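Local coordinates for Sca-family protein (Rickettsia rickettsii, PDB 4LQ8) that is a rickettsial surface antigen probably involved in cell adhesion, represented here by its N-terminal head domain, at residues I82-K87 with P135-K140; K280-A285 with G309-M314; A291-E296 with Y302-T307. All blocks are in the same frame, centred on the assembly; numbering follows the deposited sequence.

How the interactions relate
Interaction 1 lies near the surface of the helical part of the chain, whereas interactions 2 and 3 are buried, their centres about 8 Å apart, in a part built on a mixed beta sheet. These two reach the same sheet: strand 282-285 of interaction 2 pairs antiparallel with strand 292-297 of interaction 3, and strand 306-307 runs directly into the helix carrying Y311. Their chemistry follows their place. Interaction 1 combines Q84-L137 packing with a water shared by Q84 and two lysines, interaction 2 relies mainly on apolar contact around one tyrosine ring, and interaction 3 on backbone hydrogen bonds. K138 connects the parts, packing on P281 and reaching the backbone oxygen of E296.

Interaction 1 (I82-K87 with P135-K140); sequences IEQILK and PELKKK
Q84 and L137 mark the nearest approach of the backbones of I82-K87 and P135-K140, their CA atoms 6.6 Å apart. Both segments are helical, and their N-to-C directions differ by 162°, close to antiparallel. At 10.5 Å between axes the pair is fairly widely spaced, and the buried surface of 180 Å² is correspondingly small. Q84 contributes the largest share. With CG anti to the backbone N (chi1 -175°), its chain leaves toward the other helix, so that Q84 CB meets L137 CD2 at 3.9 Å while CG packs on the same leucine. The bend at chi2 then brings Q84 OE1 over the neighbouring residue, 3.5 Å from E136 CG, with the amide and carboxylate planes nearly perpendicular (89°). The amide is gripped at both ends: NE2 bonds to D88 one turn along its own helix, and Q84 OE1 accepts a hydrogen bond from a water at 2.7 Å, which together fix its rotation. That water also accepts from K87 NZ and K140 NZ, each at 2.8 Å. It thus bridges two ammonium groups that meet tip to tip, NZ to NZ 3.7 Å, and probably eases their repulsion. The carboxylate of E136 gives K87 no direct ion pair, since K87 NZ and E136 OE2 are 6.0 Å apart. On its other side, helix 64-90 sends I82 and I85 against I105, F118 and F127. The contact is that of a nearly antiparallel helix pair at the margin of a helical bundle, with a leucine-glutamine patch inside and a hydrated lysine fringe outside.

Interaction 2 (K280-A285 with G309-M314); sequences KPLKFA and GKYKEM
Y311 reaches from helix 309-314 to F284, L282 and K280 with a single side chain, the nearest CA atoms, those of F284 and Y311, being 9.9 Å apart, a span bridged by the side chains. Its first torsion (chi1 179°) sets the ring opposite the backbone N and extends it toward strand 282-285. Y311 CB comes first, 3.7 Å from F284 CZ. The same phenylalanine atom then lies 3.6 Å from Y311 CG and equally near CD2, so the tip of F284 presses on the root of the tyrosine ring. The two aromatic groups are inclined at 50° with their centroids 5.4 Å apart, an oblique pairing, neither a stack nor edge-to-face. Farther out, L282 CD2 arrives 3.6 Å from Y311 CE1. This methyl sits over one ring face, 22° off the normal through the centroid, which meets the geometry of a CH-pi contact. The hydroxyl ends among polar groups: Y311 OH donates to the backbone oxygen of D327 and accepts a hydrogen bond from a water at 3.0 Å. K280 comes from the opposite direction, its CE 3.8 Å from Y311 OH, and its NZ donates to the same water at 2.9 Å while also bonding to the hydroxyl of S278. Beyond the two segments, I276 of strand 271-277 touches the Y311 side chain too. The chemistry therefore divides along the tyrosine: apolar packing fits the ring between helix and sheet, while the buried hydroxyl has both a donor and an acceptor role filled, and the buried ammonium of K280 finds polar partners beside it.

Interaction 3 (A291-E296 with Y302-T307); sequences AIAYIE and YTLAVT
I295 and Y302 exchange two backbone hydrogen bonds, forming the antiparallel hydrogen-bonded pair between A291-E296 and Y302-T307. I295 N donates to Y302 O and Y302 N to I295 O, both at 2.9 Å and nearly straight, and I295 CG1 packs on Y302 CB at 4.1 Å. Y302 O has a second, weaker visitor, Y294 CA at 3.2 Å, in a CA-H...O contact. One step along, Y294 and T303 form a non-hydrogen-bonded pair, so their backbone groups turn outward: Y294 N is taken by K283 O of strand 282-285, and T303 bonds to the backbone of L244. Strands 292-297 and 300-304 are the two arms of a beta hairpin within a larger sheet; their N-to-C directions, over these short segments, make an angle of 142°, antiparallel with a marked twist. A293 uses both of its polar atoms in the contact. A293 O accepts from L304 N at 2.9 Å, although the donor lies 51° out of the carbonyl plane, while A293 N reaches past A305 to V306 O at 3.0 Å. That jump is a beta bulge, the register shifting by two between Y294-T303 and I292-T307. There I292 CG1 stands opposite the backbone N (chi1 -161°), which carries I292 CD1 to 3.3 Å from L304 O, an oxygen that also receives a weak bond from V306 N. A291 bonds the backbone of R308, and its O meets T307 CA in a CA-H...O contact; I292 O takes A285 N. T307 occupies the N-cap position of helix 308-320, its OG1 accepting from K310 N.

Interaction 1 (I82-K87 with P135-K140)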
ATOM      1  N   ILE A  82      16.125   6.702  -0.167  1.00 22.22           N
ATOM      2  CA  ILE A  82      17.414   6.968  -0.822  1.00 23.54           C
ATOM      3  C   ILE A  82      18.265   7.942   0.003  1.00 26.61           C
ATOM      4  O   ILE A  82      19.460   7.691   0.175  1.00 27.64           O
ATOM      5  CB  ILE A  82      17.208   7.423  -2.299  1.00 26.87           C
ATOM      6  CG1 ILE A  82      16.685   6.236  -3.178  1.00 26.14           C
ATOM      7  CG2 ILE A  82      18.470   8.078  -2.893  1.00 27.81           C
ATOM      8  CD1 ILE A  82      17.575   5.035  -3.265  1.00 22.28           C
ATOM      9  N   GLU A  83      17.642   9.015   0.547  1.00 22.10           N
ATOM     10  CA  GLU A  83      18.318   9.989   1.402  1.00 22.09           C
ATOM     11  C   GLU A  83      18.941   9.277   2.603  1.00 26.41           C
ATOM     12  O   GLU A  83      20.099   9.542   2.916  1.00 25.58           O
ATOM     13  CB  GLU A  83      17.348  11.076   1.883  1.00 23.39           C
ATOM     14  CG  GLU A  83      17.186  12.195   0.874  1.00 37.13           C
ATOM     15  CD  GLU A  83      18.478  12.914   0.545  1.00 52.85           C
ATOM     16  OE1 GLU A  83      19.206  13.281   1.496  1.00 42.72           O
ATOM     17  OE2 GLU A  83      18.812  13.004  -0.658  1.00 51.30           O
ATOM     18  N   GLN A  84      18.183   8.337   3.232  1.00 22.69           N
ATOM     19  CA  GLN A  84      18.666   7.562   4.369  1.00 23.62           C
ATOM     20  C   GLN A  84      19.833   6.660   3.955  1.00 28.59           C
ATOM     21  O   GLN A  84      20.818   6.606   4.683  1.00 29.30           O
ATOM     22  CB  GLN A  84      17.536   6.761   5.055  1.00 23.90           C
ATOM     23  CG  GLN A  84      18.005   6.043   6.339  1.00 22.08           C
ATOM     24  CD  GLN A  84      18.420   6.992   7.435  1.00 35.19           C
ATOM     25  OE1 GLN A  84      17.626   7.799   7.910  1.00 27.05           O
ATOM     26  NE2 GLN A  84      19.672   6.923   7.858  1.00 26.81           N
ATOM     27  N   ILE A  85      19.736   5.988   2.780  1.00 24.72           N
ATOM     28  CA  ILE A  85      20.814   5.133   2.270  1.00 23.73           C
ATOM     29  C   ILE A  85      22.073   5.998   2.072  1.00 26.65           C
ATOM     30  O   ILE A  85      23.150   5.603   2.523  1.00 23.92           O
ATOM     31  CB  ILE A  85      20.413   4.366   0.972  1.00 25.61           C
ATOM     32  CG1 ILE A  85      19.254   3.368   1.244  1.00 24.14           C
ATOM     33  CG2 ILE A  85      21.653   3.640   0.364  1.00 25.16           C
ATOM     34  CD1 ILE A  85      18.599   2.704  -0.005  1.00 27.13           C
ATOM     35  N   LEU A  86      21.922   7.193   1.438  1.00 23.90           N
ATOM     36  CA  LEU A  86      23.062   8.105   1.220  1.00 24.35           C
ATOM     37  C   LEU A  86      23.703   8.525   2.531  1.00 28.65           C
ATOM     38  O   LEU A  86      24.930   8.612   2.595  1.00 30.20           O
ATOM     39  CB  LEU A  86      22.691   9.332   0.371  1.00 23.66           C
ATOM     40  CG  LEU A  86      22.300   9.038  -1.111  1.00 27.62           C
ATOM     41  CD1 LEU A  86      21.827  10.320  -1.797  1.00 26.75           C
ATOM     42  CD2 LEU A  86      23.459   8.418  -1.908  1.00 29.26           C
ATOM     43  N   LYS A  87      22.889   8.763   3.585  1.00 25.09           N
ATOM     44  CA  LYS A  87      23.433   9.110   4.905  1.00 26.78           C
ATOM     45  C   LYS A  87      24.170   7.896   5.487  1.00 31.45           C
ATOM     46  O   LYS A  87      25.262   8.057   6.016  1.00 32.72           O
ATOM     47  CB  LYS A  87      22.324   9.565   5.878  1.00 29.11           C
ATOM     48  CG  LYS A  87      21.787  10.967   5.594  1.00 39.65           C
ATOM     49  CD  LYS A  87      20.704  11.341   6.595  1.00 46.10           C
ATOM     50  CE  LYS A  87      19.324  10.921   6.156  1.00 52.19           C
ATOM     51  NZ  LYS A  87      18.302  11.336   7.142  1.00 58.51           N
ATOM     52  N   PRO A 135      14.697   4.468  12.853  1.00 31.07           N
ATOM     53  CA  PRO A 135      13.490   5.182  13.330  1.00 29.89           C
ATOM     54  C   PRO A 135      13.355   6.592  12.744  1.00 31.83           C
ATOM     55  O   PRO A 135      12.228   7.028  12.519  1.00 32.48           O
ATOM     56  CB  PRO A 135      13.662   5.230  14.859  1.00 32.63           C
ATOM     57  CG  PRO A 135      14.753   4.251  15.176  1.00 38.44           C
ATOM     58  CD  PRO A 135      15.629   4.170  13.966  1.00 33.50           C
ATOM     59  N   GLU A 136      14.479   7.288  12.469  1.00 27.65           N
ATOM     60  CA  GLU A 136      14.428   8.636  11.866  1.00 28.35           C
ATOM     61  C   GLU A 136      13.793   8.606  10.467  1.00 31.17           C
ATOM     62  O   GLU A 136      13.014   9.501  10.152  1.00 30.22           O
ATOM     63  CB  GLU A 136      15.782   9.388  11.882  1.00 30.14           C
ATOM     64  CG  GLU A 136      16.946   8.659  11.223  1.00 44.66           C
ATOM     65  CD  GLU A 136      17.807   7.797  12.132  1.00 69.28           C
ATOM     66  OE1 GLU A 136      17.251   6.980  12.907  1.00 50.32           O
ATOM     67  OE2 GLU A 136      19.051   7.919  12.039  1.00 66.60           O
ATOM     68  N   LEU A 137      14.073   7.542   9.664  1.00 25.37           N
ATOM     69  CA  LEU A 137      13.440   7.373   8.366  1.00 23.99           C
ATOM     70  C   LEU A 137      11.961   7.049   8.569  1.00 27.84           C
ATOM     71  O   LEU A 137      11.128   7.690   7.940  1.00 27.86           O
ATOM     72  CB  LEU A 137      14.125   6.273   7.517  1.00 23.26           C
ATOM     73  CG  LEU A 137      13.420   5.887   6.206  1.00 26.72           C
ATOM     74  CD1 LEU A 137      13.180   7.111   5.309  1.00 27.32           C
ATOM     75  CD2 LEU A 137      14.178   4.807   5.473  1.00 24.69           C
ATOM     76  N   LYS A 138      11.642   6.077   9.457  1.00 24.58           N
ATOM     77  CA  LYS A 138      10.277   5.662   9.738  1.00 25.59           C
ATOM     78  C   LYS A 138       9.378   6.860  10.076  1.00 29.74           C
ATOM     79  O   LYS A 138       8.288   6.977   9.525  1.00 29.17           O
ATOM     80  CB  LYS A 138      10.247   4.604  10.855  1.00 29.15           C
ATOM     81  CG  LYS A 138       8.879   3.976  11.059  1.00 26.73           C
ATOM     82  CD  LYS A 138       8.456   3.128   9.853  1.00 29.37           C
ATOM     83  CE  LYS A 138       7.249   2.288  10.171  1.00 27.53           C
ATOM     84  NZ  LYS A 138       6.013   3.101  10.056  1.00 31.94           N
ATOM     85  N   LYS A 139       9.879   7.774  10.917  1.00 27.17           N
ATOM     86  CA  LYS A 139       9.194   8.999  11.337  1.00 27.41           C
ATOM     87  C   LYS A 139       8.826   9.844  10.088  1.00 29.55           C
ATOM     88  O   LYS A 139       7.678  10.288   9.977  1.00 26.29           O
ATOM     89  CB  LYS A 139      10.099   9.787  12.302  1.00 29.66           C
ATOM     90  CG  LYS A 139       9.571  11.154  12.718  1.00 57.21           C
ATOM     91  CD  LYS A 139      10.662  12.065  13.308  1.00 70.41           C
ATOM     92  CE  LYS A 139      10.977  13.265  12.427  1.00 75.45           C
ATOM     93  NZ  LYS A 139      12.007  12.967  11.385  1.00 69.59           N
ATOM     94  N   LYS A 140       9.795  10.011   9.137  1.00 24.48           N
ATOM     95  CA  LYS A 140       9.596  10.768   7.905  1.00 23.54           C
ATOM     96  C   LYS A 140       8.530  10.096   7.032  1.00 28.34           C
ATOM     97  O   LYS A 140       7.599  10.760   6.569  1.00 27.82           O
ATOM     98  CB  LYS A 140      10.905  10.896   7.104  1.00 25.94           C
ATOM     99  CG  LYS A 140      11.975  11.706   7.812  1.00 25.65           C
ATOM    100  CD  LYS A 140      13.202  11.881   6.934  1.00 33.82           C
ATOM    101  CE  LYS A 140      14.205  12.810   7.597  1.00 28.25           C
ATOM    102  NZ  LYS A 140      15.009  12.121   8.620  1.00 34.32           N
TER
HETATM  103  O   HOH W   1      15.941   9.821   7.412  1.00 37.83           O

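Interaction 2 (K280-A285 with G309-M314)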
ATOM      1  N   LYS A 280       5.092   2.214   4.367  1.00 18.41           N
ATOM      2  CA  LYS A 280       6.301   1.402   4.232  1.00 19.91           C
ATOM      3  C   LYS A 280       7.259   1.586   5.428  1.00 26.37           C
ATOM      4  O   LYS A 280       7.284   2.672   5.992  1.00 25.78           O
ATOM      5  CB  LYS A 280       7.055   1.718   2.893  1.00 21.63           C
ATOM      6  CG  LYS A 280       6.319   1.291   1.611  1.00 25.54           C
ATOM      7  CD  LYS A 280       6.039  -0.225   1.542  1.00 25.64           C
ATOM      8  CE  LYS A 280       5.546  -0.701   0.196  1.00 32.97           C
ATOM      9  NZ  LYS A 280       4.103  -0.423  -0.012  1.00 31.96           N
ATOM     10  N   PRO A 281       8.092   0.581   5.792  1.00 24.81           N
ATOM     11  CA  PRO A 281       8.136  -0.788   5.233  1.00 25.64           C
ATOM     12  C   PRO A 281       6.866  -1.560   5.655  1.00 28.85           C
ATOM     13  O   PRO A 281       6.322  -1.334   6.734  1.00 27.86           O
ATOM     14  CB  PRO A 281       9.420  -1.373   5.861  1.00 26.84           C
ATOM     15  CG  PRO A 281       9.512  -0.690   7.185  1.00 31.01           C
ATOM     16  CD  PRO A 281       9.033   0.725   6.926  1.00 26.28           C
ATOM     17  N   LEU A 282       6.385  -2.426   4.788  1.00 25.26           N
ATOM     18  CA  LEU A 282       5.210  -3.248   5.081  1.00 25.69           C
ATOM     19  C   LEU A 282       5.652  -4.557   5.781  1.00 28.50           C
ATOM     20  O   LEU A 282       6.627  -5.169   5.361  1.00 28.44           O
ATOM     21  CB  LEU A 282       4.484  -3.563   3.753  1.00 25.28           C
ATOM     22  CG  LEU A 282       3.104  -4.205   3.840  1.00 30.18           C
ATOM     23  CD1 LEU A 282       2.115  -3.306   4.596  1.00 29.39           C
ATOM     24  CD2 LEU A 282       2.564  -4.473   2.463  1.00 30.31           C
ATOM     25  N   LYS A 283       4.972  -4.956   6.852  1.00 23.09           N
ATOM     26  CA  LYS A 283       5.300  -6.228   7.512  1.00 22.62           C
ATOM     27  C   LYS A 283       4.179  -7.241   7.228  1.00 24.87           C
ATOM     28  O   LYS A 283       3.060  -6.846   6.924  1.00 22.82           O
ATOM     29  CB  LYS A 283       5.480  -6.071   9.050  1.00 25.20           C
ATOM     30  CG  LYS A 283       6.416  -4.950   9.535  1.00 29.27           C
ATOM     31  CD  LYS A 283       7.840  -5.187   9.110  1.00 37.97           C
ATOM     32  CE  LYS A 283       8.826  -4.378   9.902  1.00 42.40           C
ATOM     33  NZ  LYS A 283      10.206  -4.803   9.552  1.00 45.56           N
ATOM     34  N   PHE A 284       4.474  -8.525   7.406  1.00 21.86           N
ATOM     35  CA  PHE A 284       3.517  -9.616   7.292  1.00 21.63           C
ATOM     36  C   PHE A 284       3.597 -10.415   8.564  1.00 25.51           C
ATOM     37  O   PHE A 284       4.699 -10.699   9.065  1.00 25.13           O
ATOM     38  CB  PHE A 284       3.760 -10.494   6.039  1.00 22.79           C
ATOM     39  CG  PHE A 284       3.357  -9.733   4.792  1.00 23.73           C
ATOM     40  CD1 PHE A 284       2.015  -9.593   4.445  1.00 25.21           C
ATOM     41  CD2 PHE A 284       4.311  -9.088   4.013  1.00 26.61           C
ATOM     42  CE1 PHE A 284       1.637  -8.833   3.329  1.00 26.65           C
ATOM     43  CE2 PHE A 284       3.934  -8.355   2.882  1.00 28.17           C
ATOM     44  CZ  PHE A 284       2.600  -8.221   2.559  1.00 25.90           C
ATOM     45  N   ALA A 285       2.419 -10.734   9.115  1.00 20.56           N
ATOM     46  CA  ALA A 285       2.277 -11.477  10.353  1.00 20.61           C
ATOM     47  C   ALA A 285       2.444 -12.981  10.050  1.00 24.31           C
ATOM     48  O   ALA A 285       1.467 -13.703   9.926  1.00 24.30           O
ATOM     49  CB  ALA A 285       0.916 -11.170  10.975  1.00 20.59           C
ATOM     50  N   GLY A 309       0.138 -13.479   0.185  1.00 20.32           N
ATOM     51  CA  GLY A 309      -0.112 -14.112  -1.103  1.00 21.37           C
ATOM     52  C   GLY A 309      -0.786 -13.137  -2.049  1.00 25.58           C
ATOM     53  O   GLY A 309      -0.368 -13.000  -3.188  1.00 25.45           O
ATOM     54  N   LYS A 310      -1.799 -12.407  -1.569  1.00 23.84           N
ATOM     55  CA  LYS A 310      -2.482 -11.415  -2.406  1.00 24.02           C
ATOM     56  C   LYS A 310      -1.520 -10.250  -2.784  1.00 27.49           C
ATOM     57  O   LYS A 310      -1.464  -9.840  -3.945  1.00 26.49           O
ATOM     58  CB  LYS A 310      -3.755 -10.894  -1.707  1.00 23.96           C
ATOM     59  CG  LYS A 310      -4.530  -9.839  -2.511  1.00 26.28           C
ATOM     60  CD  LYS A 310      -4.994 -10.335  -3.875  1.00 25.89           C
ATOM     61  CE  LYS A 310      -6.024 -11.451  -3.770  1.00 26.03           C
ATOM     62  NZ  LYS A 310      -6.520 -11.803  -5.123  1.00 29.87           N
ATOM     63  N   TYR A 311      -0.743  -9.777  -1.813  1.00 23.49           N
ATOM     64  CA  TYR A 311       0.213  -8.699  -2.022  1.00 23.72           C
ATOM     65  C   TYR A 311       1.236  -9.074  -3.097  1.00 28.92           C
ATOM     66  O   TYR A 311       1.467  -8.273  -4.000  1.00 28.17           O
ATOM     67  CB  TYR A 311       0.922  -8.355  -0.711  1.00 24.93           C
ATOM     68  CG  TYR A 311       1.940  -7.249  -0.872  1.00 28.30           C
ATOM     69  CD1 TYR A 311       1.542  -5.918  -0.999  1.00 29.59           C
ATOM     70  CD2 TYR A 311       3.308  -7.528  -0.887  1.00 29.64           C
ATOM     71  CE1 TYR A 311       2.478  -4.892  -1.125  1.00 31.81           C
ATOM     72  CE2 TYR A 311       4.251  -6.504  -1.000  1.00 30.75           C
ATOM     73  CZ  TYR A 311       3.827  -5.192  -1.129  1.00 36.98           C
ATOM     74  OH  TYR A 311       4.731  -4.173  -1.251  1.00 46.31           O
ATOM     75  N   LYS A 312       1.817 -10.298  -3.020  1.00 26.86           N
ATOM     76  CA  LYS A 312       2.761 -10.796  -4.030  1.00 27.38           C
ATOM     77  C   LYS A 312       2.110 -10.906  -5.423  1.00 31.36           C
ATOM     78  O   LYS A 312       2.741 -10.538  -6.403  1.00 32.45           O
ATOM     79  CB  LYS A 312       3.388 -12.151  -3.604  1.00 30.34           C
ATOM     80  CG  LYS A 312       4.187 -12.090  -2.276  1.00 35.45           C
ATOM     81  CD  LYS A 312       5.407 -11.135  -2.262  1.00 45.47           C
ATOM     82  CE  LYS A 312       5.966 -10.910  -0.851  1.00 48.81           C
ATOM     83  NZ  LYS A 312       7.315 -10.269  -0.857  1.00 41.34           N
ATOM     84  N   GLU A 313       0.861 -11.382  -5.513  1.00 27.06           N
ATOM     85  CA  GLU A 313       0.135 -11.468  -6.795  1.00 27.75           C
ATOM     86  C   GLU A 313      -0.083 -10.063  -7.393  1.00 30.21           C
ATOM     87  O   GLU A 313       0.081  -9.880  -8.603  1.00 30.02           O
ATOM     88  CB  GLU A 313      -1.248 -12.091  -6.603  1.00 29.41           C
ATOM     89  CG  GLU A 313      -1.318 -13.596  -6.684  1.00 44.00           C
ATOM     90  CD  GLU A 313      -2.672 -14.156  -6.270  1.00 75.16           C
ATOM     91  OE1 GLU A 313      -3.694 -13.442  -6.412  1.00 59.87           O
ATOM     92  OE2 GLU A 313      -2.704 -15.309  -5.781  1.00 79.96           O
ATOM     93  N   MET A 314      -0.480  -9.085  -6.538  1.00 24.14           N
ATOM     94  CA  MET A 314      -0.712  -7.693  -6.951  1.00 22.01           C
ATOM     95  C   MET A 314       0.597  -7.048  -7.342  1.00 25.34           C
ATOM     96  O   MET A 314       0.651  -6.393  -8.374  1.00 26.05           O
ATOM     97  CB  MET A 314      -1.427  -6.891  -5.847  1.00 22.60           C
ATOM     98  CG  MET A 314      -2.836  -7.363  -5.603  1.00 24.64           C
ATOM     99  SD  MET A 314      -3.643  -6.454  -4.277  1.00 26.94           S
ATOM    100  CE  MET A 314      -4.385  -5.094  -5.230  1.00 23.90           C
TER
HETATM  101  O   HOH W   2       3.701  -1.672  -2.577  1.00 37.53           O

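Interaction 3 (A291-E296 with Y302-T307)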
ATOM      1  N   ALA A 291      -0.523 -14.855   5.697  1.00 25.89           N
ATOM      2  CA  ALA A 291      -0.010 -13.865   6.658  1.00 23.45           C
ATOM      3  C   ALA A 291      -0.575 -12.446   6.322  1.00 24.67           C
ATOM      4  O   ALA A 291      -0.459 -11.975   5.191  1.00 23.21           O
ATOM      5  CB  ALA A 291       1.503 -13.849   6.639  1.00 23.53           C
ATOM      6  N   ILE A 292      -1.220 -11.809   7.301  1.00 20.86           N
ATOM      7  CA  ILE A 292      -1.831 -10.510   7.122  1.00 19.80           C
ATOM      8  C   ILE A 292      -0.780  -9.398   7.147  1.00 24.15           C
ATOM      9  O   ILE A 292       0.180  -9.465   7.907  1.00 22.33           O
ATOM     10  CB  ILE A 292      -3.023 -10.284   8.113  1.00 21.49           C
ATOM     11  CG1 ILE A 292      -3.968  -9.134   7.634  1.00 19.73           C
ATOM     12  CG2 ILE A 292      -2.560 -10.086   9.554  1.00 21.94           C
ATOM     13  CD1 ILE A 292      -4.769  -9.449   6.249  1.00 19.57           C
ATOM     14  N   ALA A 293      -0.966  -8.380   6.297  1.00 22.89           N
ATOM     15  CA  ALA A 293      -0.078  -7.225   6.255  1.00 21.76           C
ATOM     16  C   ALA A 293      -0.307  -6.427   7.520  1.00 24.87           C
ATOM     17  O   ALA A 293      -1.437  -6.322   7.990  1.00 22.69           O
ATOM     18  CB  ALA A 293      -0.411  -6.349   5.041  1.00 22.14           C
ATOM     19  N   TYR A 294       0.758  -5.885   8.085  1.00 23.88           N
ATOM     20  CA  TYR A 294       0.645  -5.000   9.243  1.00 23.73           C
ATOM     21  C   TYR A 294       1.724  -3.951   9.181  1.00 28.58           C
ATOM     22  O   TYR A 294       2.712  -4.110   8.449  1.00 27.48           O
ATOM     23  CB  TYR A 294       0.621  -5.754  10.607  1.00 23.37           C
ATOM     24  CG  TYR A 294       1.958  -6.228  11.123  1.00 22.09           C
ATOM     25  CD1 TYR A 294       2.422  -7.511  10.839  1.00 23.52           C
ATOM     26  CD2 TYR A 294       2.735  -5.419  11.957  1.00 21.46           C
ATOM     27  CE1 TYR A 294       3.620  -7.982  11.383  1.00 23.90           C
ATOM     28  CE2 TYR A 294       3.949  -5.867  12.475  1.00 21.73           C
ATOM     29  CZ  TYR A 294       4.381  -7.154  12.201  1.00 29.80           C
ATOM     30  OH  TYR A 294       5.569  -7.583  12.737  1.00 29.64           O
ATOM     31  N   ILE A 295       1.526  -2.874   9.951  1.00 25.85           N
ATOM     32  CA  ILE A 295       2.448  -1.753  10.063  1.00 26.50           C
ATOM     33  C   ILE A 295       2.415  -1.239  11.494  1.00 32.63           C
ATOM     34  O   ILE A 295       1.406  -1.357  12.193  1.00 33.63           O
ATOM     35  CB  ILE A 295       2.104  -0.578   9.064  1.00 28.81           C
ATOM     36  CG1 ILE A 295       0.640  -0.132   9.215  1.00 28.91           C
ATOM     37  CG2 ILE A 295       2.403  -0.955   7.596  1.00 30.47           C
ATOM     38  CD1 ILE A 295       0.435   1.211   9.211  1.00 38.60           C
ATOM     39  N   GLU A 296       3.502  -0.622  11.891  1.00 29.22           N
ATOM     40  CA  GLU A 296       3.626   0.119  13.127  1.00 29.83           C
ATOM     41  C   GLU A 296       3.569   1.548  12.594  1.00 33.10           C
ATOM     42  O   GLU A 296       4.223   1.820  11.600  1.00 31.66           O
ATOM     43  CB  GLU A 296       4.964  -0.183  13.792  1.00 31.21           C
ATOM     44  CG  GLU A 296       4.944   0.147  15.270  1.00 40.19           C
ATOM     45  CD  GLU A 296       6.237  -0.160  15.991  1.00 58.55           C
ATOM     46  OE1 GLU A 296       7.002  -1.043  15.530  1.00 45.68           O
ATOM     47  OE2 GLU A 296       6.478   0.482  17.036  1.00 53.49           O
ATOM     48  N   TYR A 302      -1.301  -1.573  13.234  1.00 21.81           N
ATOM     49  CA  TYR A 302      -2.484  -1.651  12.394  1.00 21.23           C
ATOM     50  C   TYR A 302      -2.270  -2.787  11.422  1.00 24.38           C
ATOM     51  O   TYR A 302      -1.132  -3.038  11.031  1.00 22.69           O
ATOM     52  CB  TYR A 302      -2.685  -0.362  11.564  1.00 21.31           C
ATOM     53  CG  TYR A 302      -2.841   0.890  12.388  1.00 24.90           C
ATOM     54  CD1 TYR A 302      -4.095   1.331  12.790  1.00 27.52           C
ATOM     55  CD2 TYR A 302      -1.740   1.662  12.729  1.00 25.87           C
ATOM     56  CE1 TYR A 302      -4.247   2.489  13.552  1.00 28.81           C
ATOM     57  CE2 TYR A 302      -1.877   2.805  13.512  1.00 27.54           C
ATOM     58  CZ  TYR A 302      -3.135   3.231  13.899  1.00 34.94           C
ATOM     59  OH  TYR A 302      -3.259   4.363  14.664  1.00 35.54           O
ATOM     60  N   THR A 303      -3.360  -3.441  10.989  1.00 20.77           N
ATOM     61  CA  THR A 303      -3.261  -4.443   9.939  1.00 19.88           C
ATOM     62  C   THR A 303      -3.834  -3.794   8.686  1.00 24.36           C
ATOM     63  O   THR A 303      -4.637  -2.858   8.790  1.00 23.47           O
ATOM     64  CB  THR A 303      -3.990  -5.739  10.301  1.00 21.46           C
ATOM     65  OG1 THR A 303      -5.384  -5.457  10.495  1.00 23.41           O
ATOM     66  CG2 THR A 303      -3.393  -6.426  11.533  1.00 16.16           C
ATOM     67  N   LEU A 304      -3.424  -4.280   7.511  1.00 21.88           N
ATOM     68  CA  LEU A 304      -3.981  -3.828   6.246  1.00 22.55           C
ATOM     69  C   LEU A 304      -4.820  -4.992   5.702  1.00 26.12           C
ATOM     70  O   LEU A 304      -4.620  -6.121   6.137  1.00 25.51           O
ATOM     71  CB  LEU A 304      -2.889  -3.356   5.256  1.00 22.53           C
ATOM     72  CG  LEU A 304      -1.976  -2.190   5.743  1.00 28.47           C
ATOM     73  CD1 LEU A 304      -1.002  -1.814   4.678  1.00 28.76           C
ATOM     74  CD2 LEU A 304      -2.780  -0.936   6.005  1.00 33.70           C
ATOM     75  N   ALA A 305      -5.752  -4.728   4.760  1.00 22.42           N
ATOM     76  CA  ALA A 305      -6.691  -5.734   4.244  1.00 22.78           C
ATOM     77  C   ALA A 305      -6.120  -6.597   3.130  1.00 25.35           C
ATOM     78  O   ALA A 305      -6.831  -6.958   2.202  1.00 25.39           O
ATOM     79  CB  ALA A 305      -7.974  -5.042   3.788  1.00 23.49           C
ATOM     80  N   VAL A 306      -4.840  -6.909   3.206  1.00 22.33           N
ATOM     81  CA  VAL A 306      -4.164  -7.680   2.160  1.00 22.37           C
ATOM     82  C   VAL A 306      -3.254  -8.751   2.781  1.00 25.23           C
ATOM     83  O   VAL A 306      -2.513  -8.477   3.738  1.00 24.55           O
ATOM     84  CB  VAL A 306      -3.432  -6.712   1.159  1.00 25.58           C
ATOM     85  CG1 VAL A 306      -2.169  -6.056   1.757  1.00 23.87           C
ATOM     86  CG2 VAL A 306      -3.137  -7.390  -0.175  1.00 25.58           C
ATOM     87  N   THR A 307      -3.341  -9.965   2.283  1.00 22.67           N
ATOM     88  CA  THR A 307      -2.489 -11.035   2.803  1.00 22.86           C
ATOM     89  C   THR A 307      -1.196 -11.018   2.004  1.00 25.01           C
ATOM     90  O   THR A 307      -1.144 -10.395   0.951  1.00 23.90           O
ATOM     91  CB  THR A 307      -3.167 -12.410   2.678  1.00 25.91           C
ATOM     92  OG1 THR A 307      -3.382 -12.664   1.294  1.00 23.68           O
ATOM     93  CG2 THR A 307      -4.468 -12.538   3.503  1.00 18.87           C
TER